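Local coordinates for dual specificity protein phosphatase 12 (Homo sapiens, PDB 4KI9) that removes phosphate from phosphotyrosine and from phosphoserine or phosphothreonine residues of proteins, the chain here being its catalytic domain, at residues V85-H90 / A98-F103; W50-P55 / V72-Q77; G7-G12 / A25-V30; L104-Q109 / K137-M142. The protein carries 2 engineered substitutions. One frame throughout, in Å; residues are numbered along the deposited sequence.

In the fold
All four contacts belong to one protein tyrosine phosphatase fold, a mixed sheet wrapped by helices. Interaction 1 lies in its core: strand 84-88 meets helix 95-108 through aliphatic carbons alone, and the phosphate loop runs between them. Interaction 2 lies nearer the surface, where helix 68-80 sets one aromatic ring on edge strand 50-55; Ile75 of that helix packs on Val87 and Ile99 of interaction 1. Interaction 3, partly buried, bridges strands 8-11 and 27-34, which flank strand 84-88, and adds a water to its apolar contacts. Interaction 4 uses helix 95-108 again, farther along, against helix 130-141, mixing apolar with polar groups about 22 Å from interaction 3 (centre to centre).

Interaction 1: V85-H90 / A98-F103. Engineered in segment 85-90: Ser89 (natural residue Cys). With PO4 (phosphate ion), chain B.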
# COMPACT_ATOMS: atom_id res chain seq x y z
N VAL A 85 11.45 -4.74 0.03
CA VAL A 85 10.14 -4.70 -0.61
C VAL A 85 9.93 -3.41 -1.41
O VAL A 85 10.25 -2.31 -0.94
CB VAL A 85 9.02 -4.78 0.45
CG1 VAL A 85 7.65 -4.59 -0.17
CG2 VAL A 85 9.09 -6.10 1.17
N LEU A 86 9.39 -3.54 -2.62
CA LEU A 86 8.91 -2.39 -3.39
C LEU A 86 7.39 -2.44 -3.48
O LEU A 86 6.82 -3.48 -3.83
CB LEU A 86 9.49 -2.42 -4.81
CG LEU A 86 8.91 -1.36 -5.76
CD1 LEU A 86 9.22 0.07 -5.29
CD2 LEU A 86 9.38 -1.58 -7.20
N VAL A 87 6.74 -1.34 -3.13
CA VAL A 87 5.30 -1.20 -3.37
C VAL A 87 5.15 -0.15 -4.44
O VAL A 87 5.61 0.98 -4.27
CB VAL A 87 4.54 -0.70 -2.12
CG1 VAL A 87 3.06 -0.52 -2.45
CG2 VAL A 87 4.72 -1.66 -0.95
N HIS A 88 4.54 -0.50 -5.57
CA HIS A 88 4.42 0.49 -6.64
C HIS A 88 3.03 0.56 -7.26
O HIS A 88 2.29 -0.43 -7.30
CB HIS A 88 5.45 0.23 -7.75
CG HIS A 88 5.05 -0.86 -8.70
ND1 HIS A 88 4.42 -0.60 -9.90
CD2 HIS A 88 5.19 -2.20 -8.62
CE1 HIS A 88 4.19 -1.74 -10.52
NE2 HIS A 88 4.65 -2.73 -9.77
N SER A 89 2.69 1.76 -7.74
CA SER A 89 1.49 1.99 -8.53
C SER A 89 1.93 2.51 -9.91
O SER A 89 3.01 2.17 -10.39
CB SER A 89 0.59 3.00 -7.82
OG SER A 89 1.33 4.11 -7.33
N HIS A 90 1.11 3.33 -10.56
CA HIS A 90 1.53 3.94 -11.82
C HIS A 90 2.30 5.25 -11.62
O HIS A 90 3.39 5.43 -12.17
CB HIS A 90 0.36 4.17 -12.78
CG HIS A 90 0.77 4.71 -14.11
ND1 HIS A 90 0.50 6.01 -14.51
CD2 HIS A 90 1.46 4.15 -15.13
CE1 HIS A 90 1.00 6.21 -15.71
NE2 HIS A 90 1.59 5.10 -16.11
N ALA A 98 -1.27 4.87 -0.37
CA ALA A 98 -2.27 4.31 0.55
C ALA A 98 -1.81 2.99 1.19
O ALA A 98 -1.96 2.77 2.40
CB ALA A 98 -3.60 4.13 -0.17
N ILE A 99 -1.23 2.11 0.38
CA ILE A 99 -0.76 0.82 0.89
C ILE A 99 0.36 1.00 1.91
O ILE A 99 0.35 0.38 2.97
CB ILE A 99 -0.27 -0.11 -0.25
CG1 ILE A 99 -1.44 -0.50 -1.17
CG2 ILE A 99 0.38 -1.38 0.31
CD1 ILE A 99 -2.63 -1.13 -0.45
N ILE A 100 1.33 1.84 1.58
CA ILE A 100 2.43 2.10 2.52
C ILE A 100 1.89 2.66 3.83
O ILE A 100 2.29 2.23 4.91
CB ILE A 100 3.45 3.09 1.92
CG1 ILE A 100 4.16 2.44 0.74
CG2 ILE A 100 4.48 3.50 2.98
CD1 ILE A 100 5.02 1.25 1.14
N THR A 101 0.98 3.63 3.71
CA THR A 101 0.39 4.25 4.89
C THR A 101 -0.30 3.19 5.76
O THR A 101 -0.12 3.17 6.98
CB THR A 101 -0.59 5.38 4.52
OG1 THR A 101 0.09 6.34 3.69
CG2 THR A 101 -1.10 6.10 5.79
N ALA A 102 -1.05 2.29 5.12
CA ALA A 102 -1.74 1.25 5.86
C ALA A 102 -0.73 0.37 6.60
O ALA A 102 -0.94 -0.03 7.74
CB ALA A 102 -2.60 0.41 4.92
N PHE A 103 0.38 0.07 5.94
CA PHE A 103 1.42 -0.75 6.56
C PHE A 103 2.02 -0.06 7.79
O PHE A 103 2.22 -0.67 8.84
CB PHE A 103 2.52 -1.03 5.56
CG PHE A 103 3.70 -1.74 6.15
CD1 PHE A 103 3.69 -3.13 6.27
CD2 PHE A 103 4.81 -1.03 6.59
CE1 PHE A 103 4.78 -3.79 6.82
CE2 PHE A 103 5.88 -1.68 7.14
CZ PHE A 103 5.88 -3.06 7.25
P PO4 B . -1.26 6.24 -8.57
O1 PO4 B . -0.89 5.58 -9.88
O2 PO4 B . -2.34 5.45 -7.88
O3 PO4 B . -0.04 6.36 -7.68
O4 PO4 B . -1.82 7.61 -8.85
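Val87 lays both methyl groups over two successive isoleucines of helix 95-108. Its CG2 comes to 3.6 Å from CD1 of Ile100, the two side chains pointing past one another. The other branch, CG1, anti to the backbone N (chi1 178°), is the one turned to Ile99, whose CG2 lies 3.9 Å from it; here the side chains cross obliquely. Ile100 does not leave its helix pointing straight at the strand, yet its further torsions bring CD1 back to Val87, whereas the end of Ile99 turns away. No hydrogen bond joins the segments. The loop between this strand and helix is the P-loop of the protein tyrosine phosphatases, and this aliphatic contact packs strand and helix together behind it. At the strand's end Ser89, an engineered replacement of the cysteine predicted to be the phosphocysteine nucleophile, donates a hydrogen bond from OG to O3 of the bound phosphate at 2.7 Å; the same OG is hydrogen-bonded to Ser96. His90 N reaches O1 of the phosphate in a weak, bent bond of 3.1 Å, and backbone N atoms of Ala91, Val93 and Ser94 with NE of Arg95 complete the grip on the anion. Behind the loop, His88 ND1 donates to Ser89 O at 3.1 Å, tilted 25° from the carbonyl plane, while its NE2 is hydrogen-bonded to Thr32 OG1.

Interaction 2: W50-P55 / V72-Q77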
# COMPACT_ATOMS: atom_id res chain seq x y z
N TRP A 50 9.25 -12.72 -5.04
CA TRP A 50 7.86 -12.83 -4.58
C TRP A 50 7.06 -11.61 -5.03
O TRP A 50 7.56 -10.49 -4.98
CB TRP A 50 7.80 -12.89 -3.05
CG TRP A 50 8.30 -14.17 -2.45
CD1 TRP A 50 7.54 -15.21 -1.99
CD2 TRP A 50 9.67 -14.53 -2.22
NE1 TRP A 50 8.36 -16.21 -1.50
CE2 TRP A 50 9.67 -15.81 -1.63
CE3 TRP A 50 10.90 -13.90 -2.47
CZ2 TRP A 50 10.85 -16.47 -1.28
CZ3 TRP A 50 12.07 -14.55 -2.11
CH2 TRP A 50 12.03 -15.82 -1.53
N ARG A 51 5.82 -11.82 -5.46
CA ARG A 51 4.97 -10.72 -5.89
C ARG A 51 3.58 -10.86 -5.32
O ARG A 51 3.10 -11.96 -5.04
CB ARG A 51 4.87 -10.68 -7.42
CG ARG A 51 6.16 -10.29 -8.17
CD ARG A 51 5.95 -10.40 -9.68
NE ARG A 51 7.14 -10.04 -10.47
CZ ARG A 51 7.41 -8.81 -10.89
NH1 ARG A 51 6.60 -7.81 -10.58
NH2 ARG A 51 8.51 -8.57 -11.60
N LEU A 52 2.92 -9.72 -5.14
CA LEU A 52 1.49 -9.67 -4.88
C LEU A 52 0.90 -8.60 -5.79
O LEU A 52 1.34 -7.43 -5.78
CB LEU A 52 1.20 -9.35 -3.41
CG LEU A 52 -0.28 -9.06 -3.12
CD1 LEU A 52 -1.14 -10.28 -3.38
CD2 LEU A 52 -0.47 -8.56 -1.70
N PHE A 53 -0.08 -8.98 -6.58
CA PHE A 53 -0.78 -8.02 -7.41
C PHE A 53 -2.15 -7.68 -6.82
O PHE A 53 -2.96 -8.56 -6.58
CB PHE A 53 -0.92 -8.57 -8.84
CG PHE A 53 -1.80 -7.74 -9.73
CD1 PHE A 53 -2.88 -8.30 -10.38
CD2 PHE A 53 -1.53 -6.39 -9.91
CE1 PHE A 53 -3.70 -7.52 -11.20
CE2 PHE A 53 -2.34 -5.61 -10.72
CZ PHE A 53 -3.43 -6.18 -11.37
N VAL A 54 -2.40 -6.40 -6.59
CA VAL A 54 -3.68 -5.94 -6.05
C VAL A 54 -4.31 -5.05 -7.12
O VAL A 54 -3.92 -3.90 -7.29
CB VAL A 54 -3.49 -5.14 -4.72
CG1 VAL A 54 -4.81 -4.51 -4.27
CG2 VAL A 54 -2.90 -6.06 -3.60
N PRO A 55 -5.26 -5.62 -7.88
CA PRO A 55 -5.84 -4.88 -9.01
C PRO A 55 -6.72 -3.77 -8.49
O PRO A 55 -7.60 -4.02 -7.67
CB PRO A 55 -6.67 -5.94 -9.76
CG PRO A 55 -6.97 -6.98 -8.72
CD PRO A 55 -5.76 -7.00 -7.81
N VAL A 72 -0.74 -5.65 3.59
CA VAL A 72 0.13 -5.43 4.75
C VAL A 72 0.83 -6.74 5.19
O VAL A 72 2.01 -6.72 5.56
CB VAL A 72 -0.62 -4.79 5.93
CG1 VAL A 72 0.25 -4.81 7.20
CG2 VAL A 72 -1.06 -3.34 5.55
N ALA A 73 0.10 -7.85 5.12
CA ALA A 73 0.67 -9.17 5.46
C ALA A 73 1.79 -9.57 4.49
O ALA A 73 2.80 -10.16 4.90
CB ALA A 73 -0.43 -10.23 5.47
N PHE A 74 1.62 -9.25 3.21
CA PHE A 74 2.65 -9.57 2.21
C PHE A 74 3.92 -8.80 2.53
O PHE A 74 5.02 -9.35 2.54
CB PHE A 74 2.17 -9.19 0.81
CG PHE A 74 3.22 -9.37 -0.26
CD1 PHE A 74 3.91 -8.28 -0.75
CD2 PHE A 74 3.54 -10.64 -0.74
CE1 PHE A 74 4.90 -8.44 -1.74
CE2 PHE A 74 4.50 -10.81 -1.72
CZ PHE A 74 5.18 -9.71 -2.22
N ILE A 75 3.76 -7.52 2.81
CA ILE A 75 4.91 -6.67 3.07
C ILE A 75 5.57 -7.10 4.37
O ILE A 75 6.80 -7.23 4.44
CB ILE A 75 4.52 -5.20 3.17
CG1 ILE A 75 3.88 -4.73 1.86
CG2 ILE A 75 5.79 -4.37 3.49
CD1 ILE A 75 3.19 -3.36 1.96
N GLY A 76 4.75 -7.33 5.40
CA GLY A 76 5.23 -7.72 6.71
C GLY A 76 6.00 -9.03 6.70
O GLY A 76 7.05 -9.14 7.33
N GLN A 77 5.47 -10.03 6.01
CA GLN A 77 6.15 -11.34 5.92
C GLN A 77 7.49 -11.23 5.19
O GLN A 77 8.49 -11.83 5.60
CB GLN A 77 5.26 -12.39 5.24
CG GLN A 77 5.88 -13.79 5.22
CD GLN A 77 4.92 -14.87 4.72
OE1 GLN A 77 3.71 -14.66 4.67
NE2 GLN A 77 5.47 -16.02 4.36
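The Phe74 ring carries Leu52 on one face, with CB of Leu52 3.7 Å from the ring centroid and only 10° off the normal, a CH-pi contact centred on the ring. At the edge, near the ring plane, the carbonyl O of Trp50 lies 3.7 Å from Phe74 CZ. The backbone between them follows obliquely, Arg51 C also coming to 3.7 Å from CZ of Phe74. Leu52 holds the other end of the aromatic side chain as well: its CD2 meets CB of Phe74 at 3.7 Å, the two side chains lying alongside but running in opposing senses. With CG anti to the backbone N (chi1 174°), Phe74 reaches from the helix down to the strand. An alanine at this position is likely to leave Leu52 CB without the ring it packs on and to open a gap between helix and strand. CB of Trp50 lies 4.1 Å from CE2 of Phe74, while the tryptophan's indole leads away and makes a cation-pi contact with Arg83. The segments run nearly antiparallel, at 164°, with axes 9.6 Å apart. Strand 50-55 is an outermost strand, hydrogen-bonded to strand 27-34, and helix 68-80 covers both: Phe74 also touches Ala29, and Ile75 turns to strand 84-88 and helix 95-108.

Interaction 3: G7-G12 / A25-V30; sequences GLYFGG and AGITAV
Ala25 meets the hydroxyl end of the Tyr9 ring, its CB lying 3.9 Å from CZ of Tyr9 and approaching obliquely. Ala25 O accepts a hydrogen bond of 2.9 Å from a water, which is also bonded to Tyr9 OH at 3.0 Å and lies at the edge of the ring, in its plane, so one water bridges phenol and Ala25. Gly26 follows with positive phi (66°) in a Schellman motif, turning the chain out of helix 19-25 toward the strand. Next, Ile27 sends CD1 to the other end of the ring, 3.9 Å from CD1 of Tyr9, the isoleucine's end meeting the ring at a slant. Its extended end (chi2 168°) brings that methyl to the ring although CB itself is directed elsewhere. Replacing Tyr9 by a serine would probably take from Ala25 CB and Ile27 CD1 the ring they pack on and leave the water without its phenol partner. Farther along, in strand 27-34, Ala29 packs on Phe74 and Ala78 of helix 68-80. Strands 8-11 and 27-34 are not sheet neighbours: strand 84-88 runs between them, its Val85 and Val87 bonded to the backbone of Tyr9, so the tyrosine reaches across that central strand.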
# COMPACT_ATOMS: atom_id res chain seq x y z
N GLY A 7 14.75 -1.27 3.93
CA GLY A 7 14.16 -2.43 3.28
C GLY A 7 12.76 -2.21 2.73
O GLY A 7 12.13 -3.14 2.24
N LEU A 8 12.26 -0.98 2.79
CA LEU A 8 10.89 -0.72 2.33
C LEU A 8 10.83 0.51 1.42
O LEU A 8 11.11 1.64 1.85
CB LEU A 8 9.96 -0.56 3.54
CG LEU A 8 8.45 -0.86 3.44
CD1 LEU A 8 7.64 0.24 4.09
CD2 LEU A 8 7.95 -1.16 2.02
N TYR A 9 10.44 0.28 0.17
CA TYR A 9 10.48 1.32 -0.86
C TYR A 9 9.12 1.46 -1.52
O TYR A 9 8.33 0.52 -1.55
CB TYR A 9 11.52 0.96 -1.93
CG TYR A 9 12.95 0.80 -1.42
CD1 TYR A 9 13.37 -0.35 -0.76
CD2 TYR A 9 13.89 1.81 -1.62
CE1 TYR A 9 14.68 -0.49 -0.31
CE2 TYR A 9 15.19 1.69 -1.17
CZ TYR A 9 15.58 0.54 -0.52
OH TYR A 9 16.88 0.43 -0.09
N PHE A 10 8.83 2.66 -2.05
CA PHE A 10 7.65 2.84 -2.88
C PHE A 10 7.97 3.74 -4.07
O PHE A 10 8.92 4.52 -4.04
CB PHE A 10 6.45 3.34 -2.08
CG PHE A 10 6.43 4.83 -1.86
CD1 PHE A 10 7.12 5.39 -0.80
CD2 PHE A 10 5.69 5.67 -2.68
CE1 PHE A 10 7.10 6.77 -0.57
CE2 PHE A 10 5.67 7.05 -2.46
CZ PHE A 10 6.38 7.59 -1.41
N GLY A 11 7.18 3.61 -5.14
CA GLY A 11 7.43 4.39 -6.34
C GLY A 11 6.35 4.16 -7.38
O GLY A 11 5.33 3.55 -7.09
N GLY A 12 6.58 4.67 -8.59
CA GLY A 12 5.63 4.53 -9.67
C GLY A 12 6.08 3.52 -10.70
O GLY A 12 6.93 2.67 -10.43
N ALA A 25 19.10 -2.24 -4.75
CA ALA A 25 18.43 -2.14 -3.45
C ALA A 25 18.16 -3.53 -2.89
O ALA A 25 17.70 -3.68 -1.75
CB ALA A 25 17.13 -1.37 -3.60
N GLY A 26 18.44 -4.54 -3.70
CA GLY A 26 18.25 -5.92 -3.29
C GLY A 26 16.79 -6.24 -3.08
O GLY A 26 16.44 -7.03 -2.20
N ILE A 27 15.92 -5.64 -3.88
CA ILE A 27 14.48 -5.88 -3.73
C ILE A 27 14.09 -7.24 -4.32
O ILE A 27 14.38 -7.52 -5.47
CB ILE A 27 13.67 -4.74 -4.35
CG1 ILE A 27 13.80 -3.50 -3.46
CG2 ILE A 27 12.19 -5.13 -4.51
CD1 ILE A 27 13.30 -2.26 -4.11
N THR A 28 13.45 -8.09 -3.51
CA THR A 28 13.04 -9.40 -3.99
C THR A 28 11.56 -9.67 -3.71
O THR A 28 11.09 -10.79 -3.88
CB THR A 28 13.87 -10.54 -3.39
OG1 THR A 28 13.77 -10.51 -1.96
CG2 THR A 28 15.34 -10.42 -3.82
N ALA A 29 10.85 -8.63 -3.28
CA ALA A 29 9.41 -8.72 -3.08
C ALA A 29 8.75 -7.47 -3.63
O ALA A 29 9.12 -6.35 -3.27
CB ALA A 29 9.07 -8.92 -1.60
N VAL A 30 7.78 -7.65 -4.52
CA VAL A 30 7.17 -6.50 -5.18
C VAL A 30 5.66 -6.57 -5.09
O VAL A 30 5.05 -7.55 -5.54
CB VAL A 30 7.60 -6.39 -6.66
CG1 VAL A 30 6.85 -5.24 -7.35
CG2 VAL A 30 9.11 -6.20 -6.77
O HOH W 1 17.54 -2.38 0.83

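Interaction 4: L104-Q109 / K137-M142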
# COMPACT_ATOMS: atom_id res chain seq x y z
N LEU A 104 2.33 1.22 7.63
CA LEU A 104 2.85 2.01 8.74
C LEU A 104 1.83 2.07 9.86
O LEU A 104 2.17 1.89 11.01
CB LEU A 104 3.21 3.42 8.27
CG LEU A 104 4.40 3.53 7.32
CD1 LEU A 104 4.67 4.99 6.95
CD2 LEU A 104 5.66 2.87 7.94
N MET A 105 0.56 2.29 9.51
CA MET A 105 -0.51 2.31 10.50
C MET A 105 -0.59 1.01 11.31
O MET A 105 -0.61 1.03 12.54
CB MET A 105 -1.87 2.57 9.82
CG MET A 105 -2.04 3.99 9.28
SD MET A 105 -3.53 4.16 8.28
CE MET A 105 -4.79 3.82 9.50
N LYS A 106 -0.65 -0.12 10.62
CA LYS A 106 -0.85 -1.39 11.30
C LYS A 106 0.37 -1.85 12.10
O LYS A 106 0.24 -2.26 13.25
CB LYS A 106 -1.31 -2.48 10.32
CG LYS A 106 -1.75 -3.76 11.01
CD LYS A 106 -2.36 -4.76 10.03
CE LYS A 106 -3.07 -5.87 10.81
NZ LYS A 106 -3.94 -6.72 9.95
N THR A 107 1.56 -1.77 11.50
CA THR A 107 2.77 -2.21 12.20
C THR A 107 3.08 -1.37 13.44
O THR A 107 3.39 -1.90 14.51
CB THR A 107 4.01 -2.28 11.29
OG1 THR A 107 4.22 -1.02 10.64
CG2 THR A 107 3.85 -3.37 10.24
N ASP A 108 2.96 -0.05 13.30
CA ASP A 108 3.26 0.86 14.39
C ASP A 108 2.05 1.21 15.26
O ASP A 108 2.20 1.93 16.26
CB ASP A 108 3.85 2.16 13.84
CG ASP A 108 5.17 1.96 13.13
OD1 ASP A 108 5.59 2.87 12.39
OD2 ASP A 108 5.78 0.89 13.30
N GLN A 109 0.87 0.71 14.90
CA GLN A 109 -0.36 1.08 15.58
C GLN A 109 -0.46 2.60 15.63
O GLN A 109 -0.60 3.19 16.70
CB GLN A 109 -0.41 0.51 17.00
CG GLN A 109 -0.16 -0.98 17.07
CD GLN A 109 -1.38 -1.76 17.51
OE1 GLN A 109 -2.48 -1.53 17.03
NE2 GLN A 109 -1.18 -2.70 18.43
N LYS A 137 -9.15 5.77 7.35
CA LYS A 137 -9.78 6.18 8.60
C LYS A 137 -10.65 5.05 9.13
O LYS A 137 -10.65 4.77 10.33
CB LYS A 137 -10.57 7.49 8.41
CG LYS A 137 -9.64 8.67 8.23
CD LYS A 137 -10.38 9.99 8.06
CE LYS A 137 -9.39 11.11 7.81
NZ LYS A 137 -10.00 12.28 7.13
N LEU A 138 -11.36 4.38 8.23
CA LEU A 138 -12.17 3.22 8.61
C LEU A 138 -11.29 2.09 9.14
O LEU A 138 -11.63 1.44 10.12
CB LEU A 138 -12.99 2.71 7.43
CG LEU A 138 -13.98 3.71 6.84
CD1 LEU A 138 -14.89 3.00 5.89
CD2 LEU A 138 -14.78 4.43 7.92
N TYR A 139 -10.17 1.85 8.46
CA TYR A 139 -9.17 0.87 8.88
C TYR A 139 -8.71 1.11 10.32
O TYR A 139 -8.70 0.19 11.13
CB TYR A 139 -7.97 0.95 7.92
CG TYR A 139 -7.01 -0.23 7.92
CD1 TYR A 139 -7.46 -1.54 7.74
CD2 TYR A 139 -5.63 -0.02 8.01
CE1 TYR A 139 -6.57 -2.61 7.68
CE2 TYR A 139 -4.73 -1.09 7.96
CZ TYR A 139 -5.21 -2.37 7.78
OH TYR A 139 -4.33 -3.43 7.73
N GLN A 140 -8.34 2.35 10.64
CA GLN A 140 -8.00 2.73 12.02
C GLN A 140 -9.19 2.49 12.97
O GLN A 140 -9.05 1.85 14.02
CB GLN A 140 -7.57 4.20 12.07
CG GLN A 140 -7.29 4.74 13.48
CD GLN A 140 -6.91 6.21 13.48
OE1 GLN A 140 -6.48 6.75 12.46
NE2 GLN A 140 -7.07 6.88 14.62
N ALA A 141 -10.35 3.00 12.59
CA ALA A 141 -11.54 2.86 13.42
C ALA A 141 -11.87 1.39 13.71
O ALA A 141 -12.44 1.08 14.76
CB ALA A 141 -12.74 3.56 12.77
N MET A 142 -11.51 0.49 12.80
CA MET A 142 -11.71 -0.95 13.02
C MET A 142 -10.58 -1.60 13.84
O MET A 142 -10.61 -2.80 14.11
CB MET A 142 -11.88 -1.68 11.68
CG MET A 142 -13.22 -1.41 10.96
SD MET A 142 -13.43 -2.40 9.44
CE MET A 142 -12.22 -1.62 8.39
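Two helices of the phosphatase domain's helical layer, 95-108 and 130-141, lie side by side in this contact, their short segments running nearly parallel at 17° with axes 11.0 Å apart. The terminal methyl of Met105 reaches across between them. Its CE is 3.8 Å from CB of Gln140 and 4.2 Å from CD2 of Tyr139, at the edge of the tyrosine ring and near its plane. A bend at chi3 (63°) turns this methyl toward helix 130-141, and the methionine crosses Gln140 at about a right angle. At the hydroxyl end of the same ring, Lys106 crosses Tyr139, also at about a right angle, its CD 3.3 Å from OH of Tyr139. This approach is a carbon-to-oxygen one: the polar ends instead share Asp69 of helix 68-80, whose OD2 forms a salt bridge with Lys106 NZ and a hydrogen bond with Tyr139 OH. The carboxylate thereby gathers both side chains and would be expected to stabilise the lysine's charge. Gln140 OE1 is bonded to Phe112 N, at the start of helix 112-122, which also touches Met105 through Phe112 and Ala115. Near-parallel packing of these helices, away from the sheet, is part of the alpha/beta architecture of dual specificity phosphatases.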